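Local atomic coordinates of chitosanase (Bacillus subtilis subsp. subtilis str. 168, PDB entry 7C6C), a protein that hydrolyses internal beta-1,4 linkages between glucosamine units of partly acetylated chitosan and probably helps defend the bacterium against fungi. Residues N67-Y72 with K98-D103; Y141-Q146 with D154-L159. All blocks are in the same frame, centred on the assembly; numbering follows the deposited sequence.

Interaction 1 (N67-Y72 with K98-D103); sequences NKLKKY and KSLAND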
loop_
_atom_site.group_PDB
_atom_site.type_symbol
_atom_site.label_atom_id
_atom_site.label_comp_id
_atom_site.label_asym_id
_atom_site.label_seq_id
_atom_site.Cartn_x
_atom_site.Cartn_y
_atom_site.Cartn_z
ATOM N N ASN A 67 4.343 2.274 26.477
ATOM C CA ASN A 67 3.957 0.971 25.958
ATOM C C ASN A 67 5.200 0.137 25.619
ATOM O O ASN A 67 6.342 0.602 25.717
ATOM C CB ASN A 67 3.071 1.163 24.733
ATOM C CG ASN A 67 3.813 1.849 23.611
ATOM O OD1 ASN A 67 4.645 1.227 22.946
ATOM N ND2 ASN A 67 3.552 3.139 23.412
ATOM N N LYS A 68 4.973 -1.110 25.183
ATOM C CA LYS A 68 6.077 -2.041 24.948
ATOM C C LYS A 68 6.951 -1.662 23.762
ATOM O O LYS A 68 8.051 -2.212 23.626
ATOM C CB LYS A 68 5.553 -3.466 24.763
ATOM C CG LYS A 68 4.884 -3.734 23.417
ATOM C CD LYS A 68 4.375 -5.174 23.325
ATOM C CE LYS A 68 3.147 -5.401 24.205
ATOM N NZ LYS A 68 2.771 -6.840 24.267
ATOM N N LEU A 69 6.489 -0.773 22.891
ATOM C CA LEU A 69 7.274 -0.361 21.739
ATOM C C LEU A 69 8.011 0.958 21.947
ATOM O O LEU A 69 8.858 1.303 21.120
ATOM C CB LEU A 69 6.383 -0.259 20.499
ATOM C CG LEU A 69 5.723 -1.555 20.019
ATOM C CD1 LEU A 69 4.765 -1.267 18.868
ATOM C CD2 LEU A 69 6.760 -2.596 19.613
ATOM N N LYS A 70 7.731 1.682 23.037
ATOM C CA LYS A 70 8.351 2.989 23.248
ATOM C C LYS A 70 9.870 2.914 23.172
ATOM O O LYS A 70 10.508 3.795 22.585
ATOM C CB LYS A 70 7.917 3.571 24.595
ATOM C CG LYS A 70 8.650 4.856 24.948
ATOM C CD LYS A 70 8.345 5.351 26.358
ATOM C CE LYS A 70 9.223 6.554 26.700
ATOM N NZ LYS A 70 9.065 6.981 28.119
ATOM N N LYS A 71 10.469 1.865 23.744
ATOM C CA LYS A 71 11.925 1.793 23.815
ATOM C C LYS A 71 12.568 1.681 22.444
ATOM O O LYS A 71 13.778 1.911 22.328
ATOM C CB LYS A 71 12.383 0.636 24.710
ATOM C CG LYS A 71 12.258 -0.740 24.083
ATOM C CD LYS A 71 12.964 -1.781 24.941
ATOM C CE LYS A 71 13.199 -3.071 24.167
ATOM N NZ LYS A 71 14.064 -4.022 24.912
ATOM N N TYR A 72 11.799 1.331 21.410
ATOM C CA TYR A 72 12.346 1.238 20.068
ATOM C C TYR A 72 12.362 2.572 19.342
ATOM O O TYR A 72 12.939 2.656 18.257
ATOM C CB TYR A 72 11.575 0.209 19.237
ATOM C CG TYR A 72 11.669 -1.177 19.818
ATOM C CD1 TYR A 72 12.832 -1.927 19.687
ATOM C CD2 TYR A 72 10.612 -1.728 20.522
ATOM C CE1 TYR A 72 12.933 -3.196 20.227
ATOM C CE2 TYR A 72 10.700 -2.989 21.072
ATOM C CZ TYR A 72 11.858 -3.720 20.923
ATOM O OH TYR A 72 11.935 -4.973 21.474
ATOM N N LYS A 98 3.959 -8.014 16.752
ATOM C CA LYS A 98 2.989 -9.075 16.500
ATOM C C LYS A 98 2.068 -9.278 17.692
ATOM O O LYS A 98 0.879 -9.560 17.521
ATOM C CB LYS A 98 3.696 -10.385 16.162
ATOM C CG LYS A 98 2.725 -11.512 15.824
ATOM C CD LYS A 98 3.454 -12.803 15.510
ATOM C CE LYS A 98 2.466 -13.948 15.386
ATOM N NZ LYS A 98 3.128 -15.219 15.009
ATOM N N SER A 99 2.598 -9.133 18.910
ATOM C CA SER A 99 1.791 -9.349 20.105
ATOM C C SER A 99 0.644 -8.358 20.211
ATOM O O SER A 99 -0.309 -8.614 20.953
ATOM C CB SER A 99 2.661 -9.252 21.358
ATOM O OG SER A 99 2.907 -7.898 21.714
ATOM N N LEU A 100 0.708 -7.246 19.482
ATOM C CA LEU A 100 -0.323 -6.221 19.509
ATOM C C LEU A 100 -1.297 -6.341 18.347
ATOM O O LEU A 100 -2.080 -5.412 18.113
ATOM C CB LEU A 100 0.317 -4.833 19.552
ATOM C CG LEU A 100 1.025 -4.496 20.868
ATOM C CD1 LEU A 100 1.965 -3.303 20.669
ATOM C CD2 LEU A 100 0.005 -4.218 21.978
ATOM N N ALA A 101 -1.274 -7.475 17.630
ATOM C CA ALA A 101 -2.085 -7.647 16.424
ATOM C C ALA A 101 -3.558 -7.360 16.668
ATOM O O ALA A 101 -4.248 -6.834 15.786
ATOM C CB ALA A 101 -1.928 -9.070 15.892
ATOM N N ASN A 102 -4.066 -7.726 17.844
ATOM C CA ASN A 102 -5.483 -7.593 18.160
ATOM C C ASN A 102 -5.754 -6.500 19.183
ATOM O O ASN A 102 -6.861 -6.427 19.730
ATOM C CB ASN A 102 -6.047 -8.944 18.596
ATOM C CG ASN A 102 -5.970 -9.958 17.486
ATOM O OD1 ASN A 102 -6.568 -9.765 16.432
ATOM N ND2 ASN A 102 -5.198 -11.019 17.690
ATOM N N ASP A 103 -4.780 -5.630 19.430
ATOM C CA ASP A 103 -4.937 -4.573 20.412
ATOM C C ASP A 103 -5.660 -3.389 19.783
ATOM O O ASP A 103 -5.248 -2.888 18.734
ATOM C CB ASP A 103 -3.563 -4.138 20.906
ATOM C CG ASP A 103 -3.650 -3.086 21.969
ATOM O OD1 ASP A 103 -3.961 -3.431 23.124
ATOM O OD2 ASP A 103 -3.464 -1.904 21.636
#

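Interaction 2 (Y141-Q146 with D154-L159); sequences YDTVIQ and DSFYAL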
loop_
_atom_site.group_PDB
_atom_site.type_symbol
_atom_site.label_atom_id
_atom_site.label_comp_id
_atom_site.label_asym_id
_atom_site.label_seq_id
_atom_site.Cartn_x
_atom_site.Cartn_y
_atom_site.Cartn_z
ATOM N N TYR A 141 -5.213 3.663 -4.380
ATOM C CA TYR A 141 -4.985 3.353 -2.973
ATOM C C TYR A 141 -3.965 2.225 -2.825
ATOM O O TYR A 141 -3.000 2.336 -2.058
ATOM C CB TYR A 141 -6.341 2.974 -2.371
ATOM C CG TYR A 141 -6.472 2.801 -0.872
ATOM C CD1 TYR A 141 -5.464 3.158 0.017
ATOM C CD2 TYR A 141 -7.647 2.274 -0.346
ATOM C CE1 TYR A 141 -5.627 2.990 1.386
ATOM C CE2 TYR A 141 -7.820 2.104 1.004
ATOM C CZ TYR A 141 -6.807 2.461 1.868
ATOM O OH TYR A 141 -6.977 2.304 3.225
ATOM N N ASP A 142 -4.151 1.134 -3.572
ATOM C CA ASP A 142 -3.190 0.038 -3.515
ATOM C C ASP A 142 -1.814 0.493 -3.982
ATOM O O ASP A 142 -0.788 0.087 -3.419
ATOM C CB ASP A 142 -3.664 -1.130 -4.374
ATOM C CG ASP A 142 -2.753 -2.324 -4.248
ATOM O OD1 ASP A 142 -2.733 -2.923 -3.156
ATOM O OD2 ASP A 142 -2.037 -2.641 -5.223
ATOM N N THR A 143 -1.774 1.341 -5.014
ATOM C CA THR A 143 -0.499 1.779 -5.569
ATOM C C THR A 143 0.305 2.574 -4.550
ATOM O O THR A 143 1.508 2.348 -4.385
ATOM C CB THR A 143 -0.727 2.610 -6.835
ATOM O OG1 THR A 143 -1.395 1.809 -7.815
ATOM C CG2 THR A 143 0.599 3.084 -7.422
ATOM N N VAL A 144 -0.336 3.514 -3.853
ATOM C CA VAL A 144 0.436 4.325 -2.916
ATOM C C VAL A 144 0.952 3.479 -1.760
ATOM O O VAL A 144 2.044 3.730 -1.238
ATOM C CB VAL A 144 -0.338 5.584 -2.468
ATOM C CG1 VAL A 144 -1.438 5.242 -1.480
ATOM C CG2 VAL A 144 0.613 6.611 -1.859
ATOM N N ILE A 145 0.203 2.451 -1.362
ATOM C CA ILE A 145 0.657 1.588 -0.278
ATOM C C ILE A 145 1.936 0.864 -0.668
ATOM O O ILE A 145 2.867 0.749 0.139
ATOM C CB ILE A 145 -0.465 0.627 0.157
ATOM C CG1 ILE A 145 -1.527 1.389 0.955
ATOM C CG2 ILE A 145 0.105 -0.530 0.968
ATOM C CD1 ILE A 145 -2.784 0.620 1.182
ATOM N N GLN A 146 2.017 0.376 -1.908
ATOM C CA GLN A 146 3.217 -0.346 -2.316
ATOM C C GLN A 146 4.345 0.597 -2.726
ATOM O O GLN A 146 5.506 0.377 -2.360
ATOM C CB GLN A 146 2.904 -1.326 -3.446
ATOM C CG GLN A 146 4.145 -2.065 -3.922
ATOM C CD GLN A 146 3.850 -3.174 -4.920
ATOM O OE1 GLN A 146 2.944 -3.065 -5.747
ATOM N NE2 GLN A 146 4.647 -4.234 -4.871
ATOM N N ASP A 154 9.814 5.580 -8.817
ATOM C CA ASP A 154 8.896 4.468 -8.593
ATOM C C ASP A 154 7.673 4.881 -7.787
ATOM O O ASP A 154 6.860 4.020 -7.423
ATOM C CB ASP A 154 9.611 3.323 -7.869
ATOM C CG ASP A 154 10.816 2.808 -8.629
ATOM O OD1 ASP A 154 10.758 2.724 -9.873
ATOM O OD2 ASP A 154 11.830 2.483 -7.978
ATOM N N SER A 155 7.519 6.174 -7.511
ATOM C CA SER A 155 6.500 6.656 -6.596
ATOM C C SER A 155 5.127 6.712 -7.258
ATOM O O SER A 155 4.988 6.716 -8.484
ATOM C CB SER A 155 6.849 8.051 -6.087
ATOM O OG SER A 155 6.848 8.992 -7.150
ATOM N N PHE A 156 4.111 6.776 -6.399
ATOM C CA PHE A 156 2.714 6.932 -6.796
ATOM C C PHE A 156 2.536 8.040 -7.832
ATOM O O PHE A 156 1.976 7.814 -8.913
ATOM C CB PHE A 156 1.941 7.237 -5.510
ATOM C CG PHE A 156 0.473 7.507 -5.677
ATOM C CD1 PHE A 156 -0.324 6.779 -6.552
ATOM C CD2 PHE A 156 -0.121 8.480 -4.885
ATOM C CE1 PHE A 156 -1.684 7.043 -6.638
ATOM C CE2 PHE A 156 -1.469 8.746 -4.965
ATOM C CZ PHE A 156 -2.255 8.027 -5.841
ATOM N N TYR A 157 2.999 9.252 -7.518
ATOM C CA TYR A 157 2.768 10.362 -8.437
ATOM C C TYR A 157 3.615 10.243 -9.700
ATOM O O TYR A 157 3.183 10.684 -10.770
ATOM C CB TYR A 157 2.960 11.705 -7.729
ATOM C CG TYR A 157 2.506 12.901 -8.543
ATOM C CD1 TYR A 157 1.267 12.914 -9.173
ATOM C CD2 TYR A 157 3.320 14.021 -8.675
ATOM C CE1 TYR A 157 0.855 14.002 -9.920
ATOM C CE2 TYR A 157 2.917 15.113 -9.419
ATOM C CZ TYR A 157 1.684 15.099 -10.035
ATOM O OH TYR A 157 1.275 16.181 -10.777
ATOM N N ALA A 158 4.805 9.640 -9.608
ATOM C CA ALA A 158 5.579 9.371 -10.819
ATOM C C ALA A 158 4.804 8.469 -11.772
ATOM O O ALA A 158 4.807 8.683 -12.990
ATOM C CB ALA A 158 6.925 8.741 -10.464
ATOM N N LEU A 159 4.117 7.462 -11.232
ATOM C CA LEU A 159 3.311 6.585 -12.077
ATOM C C LEU A 159 2.132 7.333 -12.689
ATOM O O LEU A 159 1.805 7.125 -13.863
ATOM C CB LEU A 159 2.819 5.379 -11.277
ATOM C CG LEU A 159 3.908 4.472 -10.700
ATOM C CD1 LEU A 159 3.286 3.262 -10.054
ATOM C CD2 LEU A 159 4.929 4.056 -11.753
#

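Interaction 1 (N67-Y72 with K98-D103)
K68 and L100 face each other across two turns, their CA atoms 9.4 Å apart, so the backbones stay well separated and side chains alone bridge the gap. N67-K70 and L100-D103 are both type I beta turns, the second in the connection from helix 93-99 to helix 104-128. K68 does most of the reaching. Its long aliphatic chain slides past L100 in the opposite direction, K68 CG resting on L100 CD1 and K68 CE lying 4.0 Å from L100 CD2. A bend at chi3 (72°) turns CE along L100 and carries NZ on to S99 OG, 2.8 Å away, as a hydrogen-bond donor. S99 OG in turn bonds to A96 O, one helical turn back, which fixes the hydroxyl that receives the ammonium group. Lysine suits this exposed position because its methylenes can cover a leucine while its charged end stays near the surface. Beneath it, L69 and L100 meet tip to tip, with L69 CD1 3.9 Å from L100 CD1. Both leucines also rest on F106 of helix 104-128, and branched apolar chains suit this buried layer. N67 braces the first turn: its OD1 accepts from L69 N at 2.7 Å, while ND2 bonds to V64 O and T61 OG1. Asparagine can do both with one amide, and its OD1 bond to the backbone N two residues on is the signature of an Asx turn, here joined to a type I beta turn.

Interaction 2 (Y141-Q146 with D154-L159)
F156, the first residue of helix 156-167, packs directly on V144 in the last turns of helix 134-147. Their CA atoms are only 5.2 Å apart, and backbone hydrogen bonding between F156 and G148 helps hold the two helix ends close together. With CG anti to the backbone N (chi1 177°), the phenylalanine extends across the preceding helix. Its CB already touches V144 CG2, at 3.9 Å. The next atom, CG, lies 3.8 Å from V144 CB, where the ring begins to settle over the valine. Beyond CG the ring divides its contacts: CD2 meets V144 CG2 at 3.6 Å, whereas CD1 meets T143 CG2 at 3.9 Å. On the V144 side, CE2 still feels the valine CB, which stands over the ring face, 4.0 Å from the centroid and 21° off the normal, in a CH-pi contact. The side chain also touches R125 of helix 104-128. T143 meets the phenylalanine at about a right angle, and its methyl serves a second neighbour as well, L159 CD1 at 3.8 Å. Threonine fits here because its two branches divide the work: CG2 faces the apolar partners, while OG1 bonds to V139 O one turn back in its own helix. Valine offers a compact branched surface to the flat ring. Just before F156 in the chain, S155 is the N-cap of helix 156-167, its OG accepting from A158 N at 3.3 Å. No hydrogen bond crosses between the two segments. Between these buried side chains, cohesion therefore comes from dispersion, the CH-pi contact and exclusion of water, alongside the F156-G148 backbone bonding, with the threonine hydroxyl satisfied within its own helix.

Following helix 52-63, the chain enters the turn of residues 67-72, runs through helices 73-82 and 93-99, and returns at 98-103, where interaction 1 closes a loop of 25 intervening residues. It then continues along helix 104-128 to helix 134-147, and interaction 2 closes a much shorter connection of seven residues, into helix 156-167. The two contacts follow in series, neither nesting nor crossing, with centres 28 Å apart and nearest atoms about 16 Å apart. Helix 104-128 relates them: F106 near its start supports interaction 1, whereas Y118, A122 and R125 farther along border interaction 2, which lies closer to the centre of the chain.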